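Long-range contacts in SAM-dependent methyltransferase (Exiguobacterium sibiricum 255-15, PDB 3D2L), which probably transfers a methyl group from S-adenosylmethionine to an acceptor molecule, using a Rossmann-like methyltransferase domain: residues S173-L178 with T195-T200; Y9-L14 with L178-E183; L133-H138 with I236-E241; E65-A70 with F83-M88. All blocks are in the same frame, centred on the assembly; numbering follows the deposited sequence.

Contacts 3 and 4 belong to the seven-stranded mixed sheet of the methyltransferase domain, on opposite sides of the chain's centre and about 21 Å apart between centres. Contacts 1 and 2 both use strand 173-183 of the separate four-stranded antiparallel sheet and share Leu178. The two sheets meet where contact 1 touches contact 3: His138 NE2 lies 3.0 Å from Gln198 OE1, and Thr200 OG1 lies 2.7 Å from His138 O, both probable hydrogen bonds. Contact 2 reaches contact 4 through Tyr9 and Asp12, which pack on Ile69. No cofactor is bound; the magnesium ion lies about 12 Å from the side chain of Ala240 in contact 3.

Contact 1: S173-L178 with T195-T200; sequences SVVHEL and THHQRT
Strands 173-178 and 195-199 form an antiparallel hairpin, their axes 4.6 Å apart at closest approach, with Val174-Gln198 and His176-His196 as the hydrogen-bonded pairs. His176 N to His196 O, at 2.7 Å, is the shortest of the four backbone bonds. On the same face as these pairs, His176 NE2 donates to Gln198 OE1 at 2.9 Å. The acceptor lies close to the imidazole plane, yet the donor stands 36° out of the amide plane. His138 NE2 also bonds to this oxygen, while Gln198 NE2 reaches Asp105. Replacing His176 by a leucine would probably cost Gln198 OE1 one of its two imidazole partners and leave the amide less firmly oriented. On the other face, Glu177 bends at chi2 (-77°), bringing its carboxylate to Thr195. Thr195 OG1 donates to Glu177 OE1 at 2.5 Å, on the syn side but tilted out of the carboxylate plane. Val175 CG1 packs 3.5 Å from Thr195 CG2, and a water donates to Val174 O and bonds His197 ND1 at the ring edge, linking the strands. One face thus joins the hairpin to the methyltransferase sheet through the Gln198 amide, held by His176, His138 and Asp105; the other carries the Glu177-Thr195 pair beside Val175 and His197.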
# COMPACT_ATOMS: atom_id res chain seq x y z
N SER A 173 11.14 -12.23 -3.92
CA SER A 173 11.26 -11.43 -2.70
C SER A 173 12.38 -10.40 -2.88
O SER A 173 13.27 -10.57 -3.72
CB SER A 173 11.52 -12.31 -1.47
OG SER A 173 12.86 -12.77 -1.44
N VAL A 174 12.30 -9.33 -2.11
CA VAL A 174 13.28 -8.25 -2.15
C VAL A 174 13.52 -7.82 -0.72
O VAL A 174 12.61 -7.86 0.11
CB VAL A 174 12.79 -7.03 -3.01
CG1 VAL A 174 11.49 -6.53 -2.49
CG2 VAL A 174 13.75 -5.86 -2.97
N VAL A 175 14.78 -7.46 -0.44
CA VAL A 175 15.21 -6.87 0.83
C VAL A 175 15.59 -5.44 0.46
O VAL A 175 16.46 -5.22 -0.38
CB VAL A 175 16.46 -7.60 1.44
CG1 VAL A 175 16.89 -6.93 2.73
CG2 VAL A 175 16.17 -9.06 1.68
N HIS A 176 14.89 -4.46 1.04
CA HIS A 176 15.19 -3.05 0.82
C HIS A 176 16.00 -2.55 1.99
O HIS A 176 15.46 -2.46 3.10
CB HIS A 176 13.91 -2.20 0.76
CG HIS A 176 12.95 -2.64 -0.29
ND1 HIS A 176 13.27 -2.62 -1.63
CD2 HIS A 176 11.68 -3.08 -0.20
CE1 HIS A 176 12.23 -3.05 -2.32
NE2 HIS A 176 11.24 -3.31 -1.48
N GLU A 177 17.28 -2.23 1.77
CA GLU A 177 18.13 -1.69 2.83
C GLU A 177 18.16 -0.20 2.66
O GLU A 177 18.72 0.31 1.70
CB GLU A 177 19.54 -2.27 2.76
CG GLU A 177 19.56 -3.76 3.03
CD GLU A 177 19.43 -4.13 4.49
OE1 GLU A 177 18.97 -3.29 5.31
OE2 GLU A 177 19.81 -5.28 4.83
N LEU A 178 17.51 0.49 3.59
CA LEU A 178 17.41 1.93 3.57
C LEU A 178 18.30 2.58 4.61
O LEU A 178 18.44 2.08 5.73
CB LEU A 178 15.98 2.37 3.85
CG LEU A 178 14.98 2.51 2.71
CD1 LEU A 178 15.35 3.73 1.83
CD2 LEU A 178 14.93 1.25 1.92
N THR A 195 15.43 -1.90 7.40
CA THR A 195 15.37 -2.99 6.45
C THR A 195 13.89 -3.35 6.29
O THR A 195 13.19 -3.55 7.25
CB THR A 195 16.16 -4.21 6.91
OG1 THR A 195 17.47 -3.79 7.29
CG2 THR A 195 16.27 -5.23 5.78
N HIS A 196 13.45 -3.37 5.04
CA HIS A 196 12.08 -3.69 4.67
C HIS A 196 12.12 -4.89 3.76
O HIS A 196 13.02 -5.04 2.95
CB HIS A 196 11.43 -2.49 4.00
CG HIS A 196 11.36 -1.28 4.89
ND1 HIS A 196 10.38 -1.13 5.86
CD2 HIS A 196 12.16 -0.20 5.00
CE1 HIS A 196 10.58 -0.00 6.51
NE2 HIS A 196 11.65 0.59 6.01
N HIS A 197 11.10 -5.73 3.91
CA HIS A 197 10.99 -6.97 3.16
C HIS A 197 9.72 -6.96 2.36
O HIS A 197 8.65 -6.67 2.88
CB HIS A 197 10.98 -8.15 4.13
CG HIS A 197 12.23 -8.26 4.94
ND1 HIS A 197 13.36 -8.87 4.45
CD2 HIS A 197 12.56 -7.76 6.15
CE1 HIS A 197 14.33 -8.77 5.35
NE2 HIS A 197 13.87 -8.10 6.39
N GLN A 198 9.83 -7.32 1.09
CA GLN A 198 8.65 -7.46 0.24
C GLN A 198 8.71 -8.75 -0.54
O GLN A 198 9.78 -9.26 -0.84
CB GLN A 198 8.48 -6.28 -0.68
CG GLN A 198 7.89 -5.08 -0.01
CD GLN A 198 7.58 -4.00 -1.01
OE1 GLN A 198 8.42 -3.71 -1.91
NE2 GLN A 198 6.39 -3.38 -0.89
N ARG A 199 7.52 -9.29 -0.83
CA ARG A 199 7.42 -10.51 -1.55
C ARG A 199 6.16 -10.48 -2.41
O ARG A 199 5.09 -9.94 -2.04
CB ARG A 199 7.39 -11.71 -0.57
CG ARG A 199 7.26 -13.06 -1.22
CD ARG A 199 7.25 -14.13 -0.17
NE ARG A 199 7.16 -15.45 -0.77
CZ ARG A 199 7.08 -16.56 -0.08
NH1 ARG A 199 7.11 -16.53 1.25
NH2 ARG A 199 7.01 -17.71 -0.72
N THR A 200 6.30 -11.02 -3.61
CA THR A 200 5.20 -11.10 -4.51
C THR A 200 5.07 -12.52 -5.06
O THR A 200 5.87 -13.44 -4.72
CB THR A 200 5.26 -9.98 -5.59
OG1 THR A 200 3.93 -9.71 -6.06
CG2 THR A 200 6.21 -10.35 -6.77
O HOH W 1 12.53 -10.25 1.58

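Contact 2: Y9-L14 with L178-E183; sequences YVYDEL and LTFFIE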
# COMPACT_ATOMS: atom_id res chain seq x y z
N TYR A 9 8.14 11.71 8.48
CA TYR A 9 8.21 12.64 7.32
C TYR A 9 9.26 12.30 6.23
O TYR A 9 9.12 12.71 5.06
CB TYR A 9 8.33 14.11 7.75
CG TYR A 9 6.99 14.63 8.22
CD1 TYR A 9 5.93 14.81 7.31
CD2 TYR A 9 6.77 14.92 9.57
CE1 TYR A 9 4.67 15.27 7.74
CE2 TYR A 9 5.52 15.39 10.00
CZ TYR A 9 4.48 15.56 9.09
OH TYR A 9 3.25 16.00 9.53
N VAL A 10 10.28 11.53 6.60
CA VAL A 10 11.27 11.13 5.62
C VAL A 10 10.61 10.26 4.53
O VAL A 10 11.08 10.22 3.37
CB VAL A 10 12.47 10.37 6.28
CG1 VAL A 10 13.06 11.22 7.39
CG2 VAL A 10 12.05 8.96 6.77
N TYR A 11 9.52 9.58 4.89
CA TYR A 11 8.78 8.77 3.91
C TYR A 11 8.00 9.67 2.97
O TYR A 11 7.91 9.38 1.78
CB TYR A 11 7.86 7.76 4.59
CG TYR A 11 8.61 6.68 5.31
CD1 TYR A 11 9.37 5.74 4.59
CD2 TYR A 11 8.56 6.56 6.70
CE1 TYR A 11 10.07 4.72 5.25
CE2 TYR A 11 9.24 5.55 7.36
CZ TYR A 11 9.99 4.64 6.64
OH TYR A 11 10.65 3.65 7.30
N ASP A 12 7.44 10.76 3.49
CA ASP A 12 6.68 11.66 2.63
C ASP A 12 7.59 12.34 1.61
O ASP A 12 7.18 12.56 0.45
CB ASP A 12 5.89 12.66 3.46
CG ASP A 12 4.63 12.02 4.08
OD1 ASP A 12 4.47 10.79 3.94
OD2 ASP A 12 3.79 12.72 4.67
N GLU A 13 8.82 12.63 2.01
CA GLU A 13 9.76 13.21 1.07
C GLU A 13 10.15 12.15 0.05
O GLU A 13 10.02 12.38 -1.14
CB GLU A 13 10.96 13.79 1.78
CG GLU A 13 10.65 15.06 2.59
CD GLU A 13 11.93 15.70 3.12
OE1 GLU A 13 12.80 14.95 3.66
OE2 GLU A 13 12.06 16.93 2.95
N LEU A 14 10.57 10.97 0.49
CA LEU A 14 10.91 9.91 -0.46
C LEU A 14 9.85 9.73 -1.56
O LEU A 14 10.20 9.35 -2.69
CB LEU A 14 11.15 8.56 0.26
CG LEU A 14 11.56 7.31 -0.57
CD1 LEU A 14 12.29 6.27 0.28
CD2 LEU A 14 10.38 6.65 -1.31
N LEU A 178 17.51 0.49 3.59
CA LEU A 178 17.41 1.93 3.57
C LEU A 178 18.30 2.58 4.61
O LEU A 178 18.44 2.08 5.73
CB LEU A 178 15.98 2.37 3.85
CG LEU A 178 14.98 2.51 2.71
CD1 LEU A 178 15.35 3.73 1.83
CD2 LEU A 178 14.93 1.25 1.92
N THR A 179 18.90 3.71 4.22
CA THR A 179 19.67 4.55 5.14
C THR A 179 19.15 5.97 4.89
O THR A 179 19.17 6.42 3.77
CB THR A 179 21.17 4.48 4.91
OG1 THR A 179 21.65 3.20 5.34
CG2 THR A 179 21.93 5.57 5.77
N PHE A 180 18.69 6.63 5.94
CA PHE A 180 18.25 8.03 5.88
C PHE A 180 19.25 8.89 6.63
O PHE A 180 19.73 8.48 7.68
CB PHE A 180 16.86 8.23 6.54
CG PHE A 180 15.75 7.50 5.82
CD1 PHE A 180 15.44 6.19 6.15
CD2 PHE A 180 15.08 8.11 4.76
CE1 PHE A 180 14.45 5.48 5.46
CE2 PHE A 180 14.07 7.42 4.07
CZ PHE A 180 13.77 6.10 4.42
N PHE A 181 19.58 10.04 6.06
CA PHE A 181 20.38 11.05 6.73
C PHE A 181 19.42 12.19 6.92
O PHE A 181 19.01 12.82 5.94
CB PHE A 181 21.61 11.47 5.92
CG PHE A 181 22.62 10.40 5.84
CD1 PHE A 181 23.44 10.14 6.91
CD2 PHE A 181 22.71 9.62 4.69
CE1 PHE A 181 24.37 9.13 6.84
CE2 PHE A 181 23.64 8.60 4.61
CZ PHE A 181 24.47 8.35 5.68
N ILE A 182 19.03 12.42 8.17
CA ILE A 182 18.07 13.45 8.51
C ILE A 182 18.80 14.63 9.11
O ILE A 182 19.58 14.48 10.07
CB ILE A 182 17.01 12.95 9.55
CG1 ILE A 182 16.34 11.66 9.08
CG2 ILE A 182 15.96 14.03 9.80
CD1 ILE A 182 17.07 10.43 9.47
N GLU A 183 18.49 15.81 8.57
CA GLU A 183 19.10 17.05 9.01
C GLU A 183 18.49 17.44 10.34
O GLU A 183 17.28 17.40 10.48
CB GLU A 183 18.80 18.16 8.00
CG GLU A 183 19.65 19.42 8.22
CD GLU A 183 19.29 20.54 7.25
OE1 GLU A 183 18.18 20.48 6.66
OE2 GLU A 183 20.11 21.45 7.06
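Helix 9-14 lies across strand 178-183 with its axis turned 106° from the strand direction, and Val10 and Phe180 are the nearest CA pair, 7.6 Å apart. No hydrogen bond joins the two segments; the contact is made by apolar side chains. Val10 sits over one face of the Phe180 ring, its CG2 3.8 Å from the ring centroid in a CH-pi contact displaced toward the CD2-CE2 rim. With CG1 anti to the carbonyl carbon (chi1 -54°), the two methyls of Val10 go to different partners: CG2 to the phenyl ring, while Val10 CG1 meets Ile182 CG1 at 3.7 Å, the side chains crossing at about a right angle. Phe180 also presents its edge to the face of Tyr11, a T-shaped pair with centroids 5.6 Å apart and planes inclined at 72°. Here Phe180 CZ comes 4.0 Å from Tyr11 CE1. Val10 CG2 lies over a face of the tyrosine as well, and therefore fills the corner between the two rings. One turn further along the helix, Leu14 CD1 reaches Leu178 CD1 and Phe180 CE2, each at 4.3 Å. Tyr161 of the adjacent strand 159-167 touches both Leu14 and Phe180, and Phe7 adds another edge-to-face ring to Phe180. Polar groups work at the margins: Glu13 bonds to Ser159 and Gln158, and Tyr11 OH makes a weak hydrogen bond to His196. The N-terminal helix is therefore held against the four-stranded sheet mainly by dispersion and aromatic contacts centred on Phe180.

Contact 3: L133-H138 with I236-E241; sequences LLFDVH and IFFVAE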
# COMPACT_ATOMS: atom_id res chain seq x y z
N LEU A 133 -12.72 -5.36 -2.92
CA LEU A 133 -11.37 -5.39 -2.42
C LEU A 133 -10.49 -5.02 -3.61
O LEU A 133 -10.53 -5.67 -4.66
CB LEU A 133 -10.96 -6.77 -1.88
CG LEU A 133 -9.49 -6.98 -1.51
CD1 LEU A 133 -8.99 -5.94 -0.40
CD2 LEU A 133 -9.25 -8.43 -1.09
N LEU A 134 -9.72 -3.94 -3.43
CA LEU A 134 -8.81 -3.42 -4.43
C LEU A 134 -7.41 -3.38 -3.88
O LEU A 134 -7.21 -2.92 -2.78
CB LEU A 134 -9.18 -1.99 -4.81
CG LEU A 134 -10.39 -1.72 -5.69
CD1 LEU A 134 -11.65 -2.01 -4.92
CD2 LEU A 134 -10.37 -0.25 -6.16
N PHE A 135 -6.44 -3.86 -4.65
CA PHE A 135 -5.04 -3.79 -4.28
C PHE A 135 -4.15 -3.86 -5.52
O PHE A 135 -4.52 -4.41 -6.55
CB PHE A 135 -4.58 -4.88 -3.26
CG PHE A 135 -4.71 -6.31 -3.78
CD1 PHE A 135 -3.66 -6.93 -4.43
CD2 PHE A 135 -5.86 -7.03 -3.59
CE1 PHE A 135 -3.76 -8.23 -4.89
CE2 PHE A 135 -5.95 -8.35 -4.03
CZ PHE A 135 -4.92 -8.93 -4.69
N ASP A 136 -2.96 -3.29 -5.39
CA ASP A 136 -1.95 -3.34 -6.45
C ASP A 136 -0.66 -3.87 -5.85
O ASP A 136 -0.31 -3.57 -4.67
CB ASP A 136 -1.73 -1.97 -7.09
CG ASP A 136 -1.35 -0.89 -6.07
OD1 ASP A 136 -2.24 -0.42 -5.32
OD2 ASP A 136 -0.17 -0.51 -6.06
N VAL A 137 0.03 -4.69 -6.64
CA VAL A 137 1.25 -5.37 -6.20
C VAL A 137 2.31 -5.37 -7.27
O VAL A 137 2.03 -5.12 -8.44
CB VAL A 137 0.99 -6.87 -5.80
CG1 VAL A 137 0.22 -6.98 -4.47
CG2 VAL A 137 0.27 -7.64 -6.91
N HIS A 138 3.54 -5.63 -6.85
CA HIS A 138 4.63 -5.79 -7.78
C HIS A 138 4.41 -7.04 -8.62
O HIS A 138 3.87 -8.02 -8.14
CB HIS A 138 5.98 -5.96 -7.05
CG HIS A 138 6.32 -4.83 -6.13
ND1 HIS A 138 6.24 -3.52 -6.51
CD2 HIS A 138 6.77 -4.83 -4.85
CE1 HIS A 138 6.65 -2.75 -5.52
NE2 HIS A 138 6.98 -3.52 -4.49
N ILE A 236 0.69 -4.69 -10.85
CA ILE A 236 -0.53 -5.41 -11.18
C ILE A 236 -1.66 -5.02 -10.25
O ILE A 236 -1.52 -5.04 -9.03
CB ILE A 236 -0.27 -6.92 -11.24
CG1 ILE A 236 0.92 -7.17 -12.17
CG2 ILE A 236 -1.56 -7.68 -11.72
CD1 ILE A 236 1.14 -8.58 -12.55
N PHE A 237 -2.79 -4.63 -10.83
CA PHE A 237 -3.94 -4.15 -10.09
C PHE A 237 -5.01 -5.20 -10.09
O PHE A 237 -5.30 -5.79 -11.13
CB PHE A 237 -4.47 -2.84 -10.74
CG PHE A 237 -3.48 -1.71 -10.68
CD1 PHE A 237 -2.35 -1.72 -11.49
CD2 PHE A 237 -3.68 -0.63 -9.84
CE1 PHE A 237 -1.42 -0.68 -11.42
CE2 PHE A 237 -2.74 0.41 -9.78
CZ PHE A 237 -1.62 0.38 -10.59
N PHE A 238 -5.61 -5.43 -8.93
CA PHE A 238 -6.68 -6.44 -8.77
C PHE A 238 -7.92 -5.78 -8.24
O PHE A 238 -7.84 -4.99 -7.31
CB PHE A 238 -6.29 -7.47 -7.73
CG PHE A 238 -5.19 -8.36 -8.16
CD1 PHE A 238 -3.88 -7.90 -8.16
CD2 PHE A 238 -5.45 -9.64 -8.55
CE1 PHE A 238 -2.84 -8.73 -8.58
CE2 PHE A 238 -4.42 -10.48 -8.97
CZ PHE A 238 -3.14 -10.01 -8.99
N VAL A 239 -9.06 -6.17 -8.79
CA VAL A 239 -10.35 -5.72 -8.31
C VAL A 239 -11.10 -7.00 -8.06
O VAL A 239 -11.19 -7.85 -8.97
CB VAL A 239 -11.13 -4.83 -9.34
CG1 VAL A 239 -12.49 -4.35 -8.74
CG2 VAL A 239 -10.28 -3.63 -9.77
N ALA A 240 -11.61 -7.14 -6.84
CA ALA A 240 -12.36 -8.36 -6.44
C ALA A 240 -13.61 -7.95 -5.70
O ALA A 240 -13.67 -6.87 -5.09
CB ALA A 240 -11.48 -9.29 -5.57
N GLU A 241 -14.65 -8.78 -5.77
CA GLU A 241 -15.90 -8.47 -5.09
C GLU A 241 -16.37 -9.62 -4.20
O GLU A 241 -16.30 -10.78 -4.59
CB GLU A 241 -16.94 -8.14 -6.14
CG GLU A 241 -18.29 -7.83 -5.59
CD GLU A 241 -19.24 -7.48 -6.67
OE1 GLU A 241 -18.91 -6.54 -7.43
OE2 GLU A 241 -20.30 -8.13 -6.77
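Phe135 and Phe238 lie opposite each other where strand 131-138 of the class I methyltransferase fold pairs with strand 235-242, which is antiparallel to it in the seven-stranded sheet. From CB of Phe135, chi1 of 63° sets CG between the backbone N and the carbonyl carbon and leans the ring over its neighbour. Phe135 CD1 stands 3.9 Å from Phe238 CD1, whereas Phe135 CD2 is 4.2 Å from Phe238 CB. Further out, Phe135 CE1 makes the close approach, 3.3 Å to Phe238 CD1, and Phe135 CE2 reaches Phe238 CB. At the tip, Phe135 CZ rests 3.5 Å from Phe238 CG. The planes are nearly parallel, at 14°, but offset so that little of one ring lies over the other; instead, Phe238 CB lies over the Phe135 face. Leu210 of helix 203-212 and Phe120 also pack on Phe135. With an alanine here, the Phe238 ring would probably lose its flat neighbour and a gap would open beneath helix 203-212. Six backbone hydrogen bonds hold the strands in register beneath the rings. On the other face, Asp136 OD2 forms a salt bridge with Arg235, and Asp136 CB sits over the Phe237 ring, 3.9 Å from the centroid of that ring.

Contact 4: E65-A70 with F83-M88; sequences EMLEIA and FWVQDM
The beta-alpha-beta unit formed by strand 56-61, helix 64-76 and strand 82-85 is closed here, where Leu67 and Ala70 of the helix pack against Phe83, Val85 and the backbone of Trp84 in the returning strand. The helix and strand segments run nearly antiparallel, at 171°, with axes 8.7 Å apart, and no hydrogen bond crosses between them. Ala70 CB stands over the centre of the Phe83 ring, 3.6 Å from the centroid and close to the ring normal, a CH-pi interaction. Phe83 CE2 lies 3.7 Å from Ala70 O, so the small side chain lets the phenyl group lie close against the helix backbone. Leu67 enters from the preceding helical turn and divides its branches between residues. Leu67 CD2 lies 4.0 Å from Phe83 CD1, approaching that ring obliquely. The extended chi2, -173°, carries Leu67 CD1 on to the strand itself, where it makes a close approach of 3.1 Å to Trp84 O and lies 3.7 Å from Val85 CG2. Strand 82-85 forms one border of the seven-stranded sheet within this chain, with Trp84 bonded through its backbone to Gly59 and Asp61 of strand 56-61. Helix 46-51 borders Phe83 through Thr48 and Leu49, Leu67 also touches Cys42 in the loop after strand 36-40, and helix 9-14 rests on Ile69.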
# COMPACT_ATOMS: atom_id res chain seq x y z
N GLU A 65 3.58 5.90 14.45
CA GLU A 65 4.32 7.09 14.02
C GLU A 65 3.83 7.62 12.67
O GLU A 65 3.66 8.82 12.46
CB GLU A 65 5.83 6.75 13.95
CG GLU A 65 6.48 6.47 15.34
CD GLU A 65 6.29 5.04 15.92
OE1 GLU A 65 5.71 4.12 15.29
OE2 GLU A 65 6.76 4.83 17.05
N MSE A 66 3.57 6.71 11.75
CA MSE A 66 3.06 7.10 10.47
C MSE A 66 1.63 7.63 10.61
O MSE A 66 1.28 8.66 9.98
CB MSE A 66 3.19 5.93 9.48
CG MSE A 66 4.64 5.60 9.20
SE MSE A 66 4.81 4.42 7.72
CE MSE A 66 4.02 2.88 8.26
N LEU A 67 0.81 6.97 11.44
CA LEU A 67 -0.59 7.40 11.66
C LEU A 67 -0.69 8.75 12.35
O LEU A 67 -1.64 9.50 12.12
CB LEU A 67 -1.43 6.32 12.38
CG LEU A 67 -1.58 5.03 11.59
CD1 LEU A 67 -2.57 4.08 12.32
CD2 LEU A 67 -2.01 5.26 10.15
N GLU A 68 0.31 9.09 13.16
CA GLU A 68 0.37 10.40 13.79
C GLU A 68 0.52 11.50 12.75
O GLU A 68 -0.13 12.54 12.83
CB GLU A 68 1.51 10.47 14.78
CG GLU A 68 1.23 9.70 16.07
CD GLU A 68 2.46 9.56 16.98
OE1 GLU A 68 3.43 10.33 16.82
OE2 GLU A 68 2.42 8.67 17.86
N ILE A 69 1.40 11.28 11.77
CA ILE A 69 1.59 12.23 10.67
C ILE A 69 0.33 12.28 9.82
O ILE A 69 -0.13 13.35 9.47
CB ILE A 69 2.78 11.84 9.80
CG1 ILE A 69 4.08 11.76 10.62
CG2 ILE A 69 2.93 12.82 8.67
CD1 ILE A 69 4.43 12.96 11.35
N ALA A 70 -0.24 11.12 9.49
CA ALA A 70 -1.50 11.02 8.74
C ALA A 70 -2.58 11.90 9.38
O ALA A 70 -3.22 12.76 8.71
CB ALA A 70 -1.96 9.55 8.65
N PHE A 83 -7.90 7.24 11.70
CA PHE A 83 -6.75 6.39 11.53
C PHE A 83 -6.62 5.53 12.81
O PHE A 83 -6.62 6.03 13.97
CB PHE A 83 -5.48 7.21 11.27
CG PHE A 83 -5.47 7.98 9.95
CD1 PHE A 83 -5.14 7.35 8.76
CD2 PHE A 83 -5.78 9.36 9.91
CE1 PHE A 83 -5.10 8.03 7.58
CE2 PHE A 83 -5.76 10.04 8.75
CZ PHE A 83 -5.42 9.37 7.55
N TRP A 84 -6.53 4.22 12.61
CA TRP A 84 -6.41 3.29 13.70
C TRP A 84 -5.22 2.37 13.47
O TRP A 84 -4.89 2.09 12.31
CB TRP A 84 -7.67 2.44 13.82
CG TRP A 84 -8.95 3.22 14.04
CD1 TRP A 84 -9.98 3.36 13.15
CD2 TRP A 84 -9.33 3.95 15.22
NE1 TRP A 84 -10.98 4.11 13.72
CE2 TRP A 84 -10.60 4.51 14.97
CE3 TRP A 84 -8.70 4.23 16.44
CZ2 TRP A 84 -11.27 5.30 15.91
CZ3 TRP A 84 -9.36 5.00 17.38
CH2 TRP A 84 -10.63 5.53 17.11
N VAL A 85 -4.58 1.96 14.57
CA VAL A 85 -3.41 1.06 14.53
C VAL A 85 -3.93 -0.36 14.51
O VAL A 85 -4.55 -0.80 15.46
CB VAL A 85 -2.47 1.26 15.73
CG1 VAL A 85 -1.31 0.23 15.74
CG2 VAL A 85 -1.94 2.71 15.75
N GLN A 86 -3.74 -1.05 13.40
CA GLN A 86 -4.20 -2.42 13.26
C GLN A 86 -3.36 -3.10 12.21
O GLN A 86 -2.89 -2.48 11.28
CB GLN A 86 -5.66 -2.52 12.80
CG GLN A 86 -6.72 -1.88 13.66
CD GLN A 86 -8.14 -2.20 13.18
OE1 GLN A 86 -8.36 -3.15 12.42
NE2 GLN A 86 -9.11 -1.40 13.62
N ASP A 87 -3.23 -4.40 12.36
CA ASP A 87 -2.52 -5.26 11.43
C ASP A 87 -3.54 -5.66 10.34
O ASP A 87 -4.66 -6.06 10.70
CB ASP A 87 -2.07 -6.47 12.25
CG ASP A 87 -1.18 -7.42 11.50
OD1 ASP A 87 -1.32 -7.56 10.27
OD2 ASP A 87 -0.36 -8.06 12.19
N MSE A 88 -3.17 -5.58 9.04
CA MSE A 88 -4.10 -5.94 7.92
C MSE A 88 -4.53 -7.38 7.96
O MSE A 88 -5.58 -7.71 7.45
CB MSE A 88 -3.52 -5.64 6.52
CG MSE A 88 -2.22 -6.32 6.19
SE MSE A 88 -1.76 -5.95 4.37
CE MSE A 88 -1.34 -3.92 4.55